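Side-chain contacts in Blr3880 protein (Bradyrhizobium japonicum, PDB 2OOD), which probably catalyses the zinc-dependent hydrolytic deamination of guanine to xanthine and ammonia: residues P97-Q100 with K101-P105; R169-A173 with E174-T178; V292-P296 with C297-F301. One frame throughout, in Å; residues are numbered along the deposited sequence.

Contact 1 (P97-Q100 with K101-P105); sequences PWLQ and KSIYP. With GUN (guanine), chain C.
Ile103 lays its CG1-CD1 arm over one face of the Trp98 indole. CG1 sits 3.9 Å from the centroid of the six-membered ring and 22° off its normal, which qualifies as a CH-pi contact, and CD1 lies toward the rim, 3.3 Å from Trp98 CZ2. The far edge of the same indole addresses the bound guanine: Trp98 CZ3 is 3.2 Å from O6 of the base, near the ring plane. That reach follows from the first torsion, which sets CG of Trp98 opposite the backbone N (chi1 164°). Leu99, the next pocket residue, has its CD1 3.1 Å from guanine N7, while its CB rests 3.7 Å from Tyr104 CE1. Gln100 comes at the edge of that phenol with its amide carbon in plane; the amide and ring planes stand 55° apart, and NE2 is 3.7 Å from Tyr104 CE1. Behind these side chains the backbone departs from the regular alpha pattern. Ser102 N still bonds Trp98 O four residues back at 2.8 Å, but Tyr104 N bonds Leu99 O five residues back at 3.1 Å, a pi-type turn, with the Tyr104 ring against Leu99. Pro105, which has no N-H to give, follows at a kink. In the fold, helix 95-107 comes after strand 70-81: Trp98 packs on Ala90 and Glu93 of the intervening loop, and Tyr104 and Gln100 lean on Phe175 and Pro172 in the loop between strand 160-166 and helix 179-193.

Contact 2 (R169-A173 with E174-T178); sequences RNAPA and EFIDT
Ile176 folds back over the backbone of Pro172 and Ala173, and its side chain can be followed atom by atom. CB lies 3.8 Å from Pro172 O. There the chain branches: CG1 stands between the backbone N and the carbonyl carbon (chi1 61°), which brings it alongside the carbonyl oxygens of Pro172 and Ala173, the latter 3.6 Å from CG1. CG2, placed opposite the carbonyl carbon by the same torsion, sits close over Pro172 O and meets Ala171 CB at 3.4 Å, methyl against methyl. An alanine here would remove both branches and would probably leave the Ala171 methyl without its neighbour and the turn carbonyls less well covered.

The backbone beneath is a single turn of helical character. Pro172 O accepts two N-H groups: Ile176 N at 3.0 Å, nearly in line with the carbonyl bond, and Phe175 N at 3.2 Å, which stands well above the carbonyl plane (69° out of it). The first closes an alpha-turn and the second a beta-turn within it, in the loop that joins strand 160-166 to helix 179-193 in the metallo-dependent hydrolase barrel. Phe175 puts its CB 4.1 Å from Pro172 CB and then sends its ring away from the turn. Ala171 CB remains at the edge of that ring, near its plane, 4.3 Å from Phe175 CD2. On the outer side Glu174 bends back at chi2, bringing OE1 to 3.8 Å from Pro172 CB. The loop is also tied down from outside: Ser141 OG bonds Phe175 O, Lys111 NZ bonds Glu174 O, and Arg169 forms a salt bridge with Glu248.

Contact 3 (V292-P296 with C297-F301); sequences VVFCP and CSNLF
Cys297 follows Pro296 into the first turn of helix 296-301, its N 3.4 Å from CG of the proline ring; its CB bond leads away, though CB still lies 3.7 Å from Pro296 C. Ser298 comes next, with CB 3.6 Å from Cys295 O and 4.2 Å from Cys295 CB. Its first torsion sets OG opposite the backbone N (chi1 177°), and there the hydroxyl hydrogen-bonds OD2 of Asp326, a zinc ligand, with a weak second bond to His273 NE2. Asn299 returns to the N-cap residue: its N bonds Cys295 O at 3.0 Å, with a nearly straight N-H...O angle of 168°. Its amide folds back over the same carbonyl and brings ND2 to the edge of the Phe294 ring, near the ring plane and 4.1 Å from CD1; the two planes are 30° apart. Leu300 N then bonds Pro296 O at 3.0 Å, and Leu300 CG lies 3.3 Å from that oxygen. Phe301 continues the helical pattern, its N bonding Cys297 O, while its ring meets Tyr343 of the second subunit. A strand of the barrel thus runs straight into a short helix, with proline in its first turn, where no N-H is needed. This fits the strand-end loops of the TIM-barrel amidohydrolases, which line the metal site; here Ser298 serves as a second-shell residue holding the zinc ligand Asp326.

How the contacts relate
Contact 3 is the core member, with every touching residue buried; contact 1 is partly buried, and contact 2 lies at the surface. Contacts 1 and 2 meet directly: Tyr104 CD2 is 3.6 Å from Phe175 CE2, joining helix 95-107 to the loop after strand 160-166. Contact 3 touches neither, its nearest atoms being about 5 Å from contact 1 and about 16 Å from contact 2. Yet contacts 1 and 3 serve the same site differently, the first through apolar and aromatic groups against guanine, the third through a hydroxyl on a zinc ligand. Contact 2, a loop turn with methyl packing, stands one layer further out, behind contact 1.

Contact 1 (P97-Q100 with K101-P105)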
loop_
_atom_site.group_PDB
_atom_site.type_symbol
_atom_site.label_atom_id
_atom_site.label_comp_id
_atom_site.label_asym_id
_atom_site.label_seq_id
_atom_site.Cartn_x
_atom_site.Cartn_y
_atom_site.Cartn_z
ATOM N N PRO A 97 10.745 -20.020 -2.806
ATOM C CA PRO A 97 11.651 -20.066 -1.649
ATOM C C PRO A 97 11.016 -19.565 -0.349
ATOM O O PRO A 97 11.389 -19.986 0.749
ATOM C CB PRO A 97 12.841 -19.218 -2.103
ATOM C CG PRO A 97 12.217 -18.239 -3.052
ATOM C CD PRO A 97 11.239 -19.094 -3.837
ATOM N N TRP A 98 10.044 -18.672 -0.487
ATOM C CA TRP A 98 9.327 -18.105 0.653
ATOM C C TRP A 98 8.461 -19.162 1.358
ATOM O O TRP A 98 8.426 -19.210 2.587
ATOM C CB TRP A 98 8.476 -16.930 0.154
ATOM C CG TRP A 98 7.391 -16.453 1.066
ATOM C CD1 TRP A 98 7.523 -15.626 2.142
ATOM C CD2 TRP A 98 5.989 -16.706 0.923
ATOM N NE1 TRP A 98 6.285 -15.338 2.671
ATOM C CE2 TRP A 98 5.329 -15.989 1.938
ATOM C CE3 TRP A 98 5.227 -17.466 0.027
ATOM C CZ2 TRP A 98 3.938 -16.013 2.084
ATOM C CZ3 TRP A 98 3.844 -17.492 0.168
ATOM C CH2 TRP A 98 3.214 -16.767 1.189
ATOM N N LEU A 99 7.773 -20.008 0.591
ATOM C CA LEU A 99 6.947 -21.061 1.186
ATOM C C LEU A 99 7.837 -21.934 2.055
ATOM O O LEU A 99 7.515 -22.231 3.203
ATOM C CB LEU A 99 6.294 -21.942 0.108
ATOM C CG LEU A 99 5.118 -21.422 -0.728
ATOM C CD1 LEU A 99 4.798 -22.421 -1.833
ATOM C CD2 LEU A 99 3.901 -21.205 0.152
ATOM N N GLN A 100 8.968 -22.340 1.493
ATOM C CA GLN A 100 9.920 -23.199 2.194
ATOM C C GLN A 100 10.518 -22.506 3.423
ATOM O O GLN A 100 10.538 -23.063 4.519
ATOM C CB GLN A 100 11.047 -23.603 1.231
ATOM C CG GLN A 100 11.199 -25.106 0.987
ATOM C CD GLN A 100 9.954 -25.762 0.402
ATOM O OE1 GLN A 100 9.398 -25.306 -0.601
ATOM N NE2 GLN A 100 9.523 -26.852 1.024
ATOM N N LYS A 101 10.987 -21.278 3.237
ATOM C CA LYS A 101 11.614 -20.536 4.322
ATOM C C LYS A 101 10.726 -19.991 5.440
ATOM O O LYS A 101 11.065 -20.136 6.620
ATOM C CB LYS A 101 12.440 -19.371 3.759
ATOM C CG LYS A 101 13.058 -18.506 4.860
ATOM C CD LYS A 101 13.812 -17.284 4.318
ATOM C CE LYS A 101 14.388 -16.441 5.475
ATOM N NZ LYS A 101 15.175 -15.246 5.010
ATOM N N SER A 102 9.594 -19.381 5.096
ATOM C CA SER A 102 8.753 -18.763 6.118
ATOM C C SER A 102 7.353 -19.303 6.414
ATOM O O SER A 102 6.825 -19.097 7.508
ATOM C CB SER A 102 8.624 -17.279 5.791
ATOM O OG SER A 102 9.869 -16.756 5.373
ATOM N N ILE A 103 6.748 -19.991 5.461
ATOM C CA ILE A 103 5.391 -20.464 5.661
ATOM C C ILE A 103 5.212 -21.848 6.289
ATOM O O ILE A 103 4.527 -21.986 7.294
ATOM C CB ILE A 103 4.604 -20.355 4.316
ATOM C CG1 ILE A 103 4.016 -18.945 4.181
ATOM C CG2 ILE A 103 3.476 -21.368 4.263
ATOM C CD1 ILE A 103 4.925 -17.821 4.650
ATOM N N TYR A 104 5.833 -22.868 5.717
ATOM C CA TYR A 104 5.684 -24.216 6.245
ATOM C C TYR A 104 6.115 -24.355 7.707
ATOM O O TYR A 104 5.423 -24.994 8.502
ATOM C CB TYR A 104 6.427 -25.209 5.345
ATOM C CG TYR A 104 5.862 -25.270 3.932
ATOM C CD1 TYR A 104 6.700 -25.273 2.821
ATOM C CD2 TYR A 104 4.487 -25.337 3.712
ATOM C CE1 TYR A 104 6.183 -25.342 1.524
ATOM C CE2 TYR A 104 3.955 -25.404 2.417
ATOM C CZ TYR A 104 4.807 -25.408 1.325
ATOM O OH TYR A 104 4.285 -25.483 0.035
ATOM N N PRO A 105 7.257 -23.767 8.091
ATOM C CA PRO A 105 7.629 -23.921 9.500
ATOM C C PRO A 105 6.595 -23.369 10.488
ATOM O O PRO A 105 6.576 -23.773 11.649
ATOM C CB PRO A 105 8.990 -23.217 9.593
ATOM C CG PRO A 105 9.029 -22.322 8.394
ATOM C CD PRO A 105 8.338 -23.129 7.326
HETATM N N9 GUN C . 0.100 -21.875 -3.136
HETATM C C8 GUN C . 1.347 -22.369 -3.329
HETATM N N7 GUN C . 2.237 -21.424 -3.233
HETATM C C5 GUN C . 1.623 -20.251 -2.962
HETATM C C6 GUN C . 2.067 -18.904 -2.752
HETATM O O6 GUN C . 3.267 -18.604 -2.787
HETATM N N1 GUN C . 1.102 -17.935 -2.486
HETATM C C2 GUN C . -0.244 -18.262 -2.435
HETATM N N2 GUN C . -1.184 -17.281 -2.158
HETATM N N3 GUN C . -0.661 -19.501 -2.630
HETATM C C4 GUN C . 0.225 -20.514 -2.899
#

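Contact 2 (R169-A173 with E174-T178)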
loop_
_atom_site.group_PDB
_atom_site.type_symbol
_atom_site.label_atom_id
_atom_site.label_comp_id
_atom_site.label_asym_id
_atom_site.label_seq_id
_atom_site.Cartn_x
_atom_site.Cartn_y
_atom_site.Cartn_z
ATOM N N ARG A 169 3.533 -32.958 -2.885
ATOM C CA ARG A 169 4.948 -32.846 -3.244
ATOM C C ARG A 169 5.510 -31.481 -2.860
ATOM O O ARG A 169 4.788 -30.598 -2.391
ATOM C CB ARG A 169 5.128 -32.977 -4.759
ATOM C CG ARG A 169 4.260 -33.995 -5.459
ATOM C CD ARG A 169 4.256 -33.708 -6.958
ATOM N NE ARG A 169 3.945 -34.900 -7.752
ATOM C CZ ARG A 169 3.806 -34.927 -9.083
ATOM N NH1 ARG A 169 3.945 -33.817 -9.813
ATOM N NH2 ARG A 169 3.531 -36.078 -9.691
ATOM N N ASN A 170 6.807 -31.321 -3.095
ATOM C CA ASN A 170 7.508 -30.070 -2.852
ATOM C C ASN A 170 7.284 -29.359 -1.515
ATOM O O ASN A 170 7.186 -28.129 -1.471
ATOM C CB ASN A 170 7.206 -29.101 -4.003
ATOM C CG ASN A 170 7.764 -29.586 -5.338
ATOM O OD1 ASN A 170 8.945 -29.926 -5.433
ATOM N ND2 ASN A 170 6.922 -29.610 -6.373
ATOM N N ALA A 171 7.219 -30.124 -0.430
ATOM C CA ALA A 171 7.042 -29.551 0.905
ATOM C C ALA A 171 7.655 -30.508 1.921
ATOM O O ALA A 171 7.806 -31.692 1.643
ATOM C CB ALA A 171 5.568 -29.343 1.203
ATOM N N PRO A 172 8.015 -30.008 3.117
ATOM C CA PRO A 172 8.612 -30.881 4.138
ATOM C C PRO A 172 7.835 -32.189 4.315
ATOM O O PRO A 172 6.612 -32.233 4.130
ATOM C CB PRO A 172 8.587 -30.009 5.389
ATOM C CG PRO A 172 8.782 -28.633 4.831
ATOM C CD PRO A 172 7.852 -28.637 3.631
ATOM N N ALA A 173 8.546 -33.254 4.669
ATOM C CA ALA A 173 7.914 -34.556 4.850
ATOM C C ALA A 173 6.944 -34.563 6.030
ATOM O O ALA A 173 5.887 -35.208 5.970
ATOM C CB ALA A 173 8.980 -35.630 5.040
ATOM N N GLU A 174 7.296 -33.850 7.101
ATOM C CA GLU A 174 6.432 -33.800 8.279
ATOM C C GLU A 174 5.186 -32.953 8.042
ATOM O O GLU A 174 4.231 -33.008 8.827
ATOM C CB GLU A 174 7.189 -33.257 9.503
ATOM C CG GLU A 174 7.765 -31.864 9.332
ATOM C CD GLU A 174 9.170 -31.880 8.717
ATOM O OE1 GLU A 174 9.459 -32.789 7.882
ATOM O OE2 GLU A 174 9.970 -30.970 9.070
ATOM N N PHE A 175 5.191 -32.176 6.959
ATOM C CA PHE A 175 4.052 -31.327 6.635
ATOM C C PHE A 175 3.120 -31.912 5.578
ATOM O O PHE A 175 1.919 -31.685 5.625
ATOM C CB PHE A 175 4.516 -29.946 6.162
ATOM C CG PHE A 175 3.385 -28.979 5.928
ATOM C CD1 PHE A 175 2.665 -28.457 7.002
ATOM C CD2 PHE A 175 3.013 -28.614 4.635
ATOM C CE1 PHE A 175 1.582 -27.581 6.790
ATOM C CE2 PHE A 175 1.928 -27.737 4.413
ATOM C CZ PHE A 175 1.216 -27.225 5.492
ATOM N N ILE A 176 3.660 -32.642 4.612
ATOM C CA ILE A 176 2.800 -33.208 3.577
ATOM C C ILE A 176 2.050 -34.418 4.122
ATOM O O ILE A 176 2.423 -34.979 5.150
ATOM C CB ILE A 176 3.611 -33.618 2.304
ATOM C CG1 ILE A 176 4.651 -34.689 2.636
ATOM C CG2 ILE A 176 4.304 -32.405 1.713
ATOM C CD1 ILE A 176 4.228 -36.080 2.200
ATOM N N ASP A 177 0.974 -34.807 3.453
ATOM C CA ASP A 177 0.221 -35.962 3.900
ATOM C C ASP A 177 -0.385 -36.712 2.730
ATOM O O ASP A 177 -0.850 -36.130 1.755
ATOM C CB ASP A 177 -0.873 -35.555 4.900
ATOM C CG ASP A 177 -1.488 -36.764 5.639
ATOM O OD1 ASP A 177 -0.908 -37.881 5.574
ATOM O OD2 ASP A 177 -2.546 -36.590 6.297
ATOM N N THR A 178 -0.356 -38.030 2.856
ATOM C CA THR A 178 -0.874 -38.971 1.878
ATOM C C THR A 178 -2.209 -38.639 1.222
ATOM O O THR A 178 -3.124 -38.129 1.867
ATOM C CB THR A 178 -1.005 -40.343 2.544
ATOM O OG1 THR A 178 0.256 -41.016 2.476
ATOM C CG2 THR A 178 -2.089 -41.167 1.894
#

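Contact 3 (V292-P296 with C297-F301)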
loop_
_atom_site.group_PDB
_atom_site.type_symbol
_atom_site.label_atom_id
_atom_site.label_comp_id
_atom_site.label_asym_id
_atom_site.label_seq_id
_atom_site.Cartn_x
_atom_site.Cartn_y
_atom_site.Cartn_z
ATOM N N VAL A 292 -11.638 -16.527 -10.729
ATOM C CA VAL A 292 -10.258 -16.236 -10.372
ATOM C C VAL A 292 -10.293 -15.242 -9.211
ATOM O O VAL A 292 -11.236 -14.459 -9.090
ATOM C CB VAL A 292 -9.468 -15.634 -11.572
ATOM C CG1 VAL A 292 -10.060 -14.309 -11.979
ATOM C CG2 VAL A 292 -8.015 -15.453 -11.204
ATOM N N VAL A 293 -9.284 -15.291 -8.348
ATOM C CA VAL A 293 -9.228 -14.392 -7.208
ATOM C C VAL A 293 -8.021 -13.478 -7.327
ATOM O O VAL A 293 -6.881 -13.926 -7.244
ATOM C CB VAL A 293 -9.145 -15.168 -5.875
ATOM C CG1 VAL A 293 -9.238 -14.202 -4.716
ATOM C CG2 VAL A 293 -10.255 -16.209 -5.798
ATOM N N PHE A 294 -8.299 -12.191 -7.520
ATOM C CA PHE A 294 -7.287 -11.146 -7.677
ATOM C C PHE A 294 -6.740 -10.698 -6.323
ATOM O O PHE A 294 -7.430 -10.031 -5.561
ATOM C CB PHE A 294 -7.931 -9.974 -8.450
ATOM C CG PHE A 294 -7.077 -8.732 -8.563
ATOM C CD1 PHE A 294 -5.691 -8.803 -8.603
ATOM C CD2 PHE A 294 -7.680 -7.488 -8.712
ATOM C CE1 PHE A 294 -4.922 -7.657 -8.797
ATOM C CE2 PHE A 294 -6.920 -6.335 -8.908
ATOM C CZ PHE A 294 -5.542 -6.424 -8.950
ATOM N N CYS A 295 -5.494 -11.061 -6.036
ATOM C CA CYS A 295 -4.854 -10.707 -4.772
ATOM C C CYS A 295 -3.674 -9.769 -4.994
ATOM O O CYS A 295 -2.525 -10.172 -4.874
ATOM C CB CYS A 295 -4.365 -11.977 -4.073
ATOM S SG CYS A 295 -5.625 -13.250 -3.893
ATOM N N PRO A 296 -3.949 -8.493 -5.285
ATOM C CA PRO A 296 -2.928 -7.476 -5.535
ATOM C C PRO A 296 -1.847 -7.258 -4.483
ATOM O O PRO A 296 -0.679 -7.123 -4.836
ATOM C CB PRO A 296 -3.753 -6.223 -5.801
ATOM C CG PRO A 296 -4.960 -6.440 -4.986
ATOM C CD PRO A 296 -5.286 -7.880 -5.238
ATOM N N CYS A 297 -2.210 -7.220 -3.206
ATOM C CA CYS A 297 -1.212 -7.007 -2.156
ATOM C C CYS A 297 -0.151 -8.089 -2.172
ATOM O O CYS A 297 1.034 -7.814 -2.005
ATOM C CB CYS A 297 -1.864 -6.988 -0.778
ATOM S SG CYS A 297 -2.883 -5.562 -0.464
ATOM N N SER A 298 -0.598 -9.324 -2.363
ATOM C CA SER A 298 0.282 -10.478 -2.409
ATOM C C SER A 298 1.117 -10.449 -3.690
ATOM O O SER A 298 2.335 -10.618 -3.653
ATOM C CB SER A 298 -0.557 -11.753 -2.349
ATOM O OG SER A 298 0.252 -12.901 -2.463
ATOM N N ASN A 299 0.451 -10.220 -4.818
ATOM C CA ASN A 299 1.122 -10.166 -6.106
ATOM C C ASN A 299 2.292 -9.201 -6.086
ATOM O O ASN A 299 3.346 -9.501 -6.644
ATOM C CB ASN A 299 0.142 -9.762 -7.205
ATOM C CG ASN A 299 -0.906 -10.819 -7.458
ATOM O OD1 ASN A 299 -0.740 -11.971 -7.067
ATOM N ND2 ASN A 299 -1.982 -10.439 -8.125
ATOM N N LEU A 300 2.109 -8.050 -5.439
ATOM C CA LEU A 300 3.165 -7.039 -5.342
ATOM C C LEU A 300 4.210 -7.383 -4.277
ATOM O O LEU A 300 5.400 -7.222 -4.496
ATOM C CB LEU A 300 2.563 -5.657 -5.044
ATOM C CG LEU A 300 1.599 -5.058 -6.077
ATOM C CD1 LEU A 300 1.069 -3.729 -5.588
ATOM C CD2 LEU A 300 2.311 -4.886 -7.403
ATOM N N PHE A 301 3.770 -7.866 -3.126
ATOM C CA PHE A 301 4.695 -8.212 -2.055
ATOM C C PHE A 301 5.675 -9.326 -2.452
ATOM O O PHE A 301 6.868 -9.256 -2.140
ATOM C CB PHE A 301 3.911 -8.644 -0.808
ATOM C CG PHE A 301 4.773 -8.883 0.401
ATOM C CD1 PHE A 301 5.157 -7.825 1.221
ATOM C CD2 PHE A 301 5.232 -10.160 0.703
ATOM C CE1 PHE A 301 5.986 -8.035 2.321
ATOM C CE2 PHE A 301 6.068 -10.378 1.807
ATOM C CZ PHE A 301 6.441 -9.310 2.613
#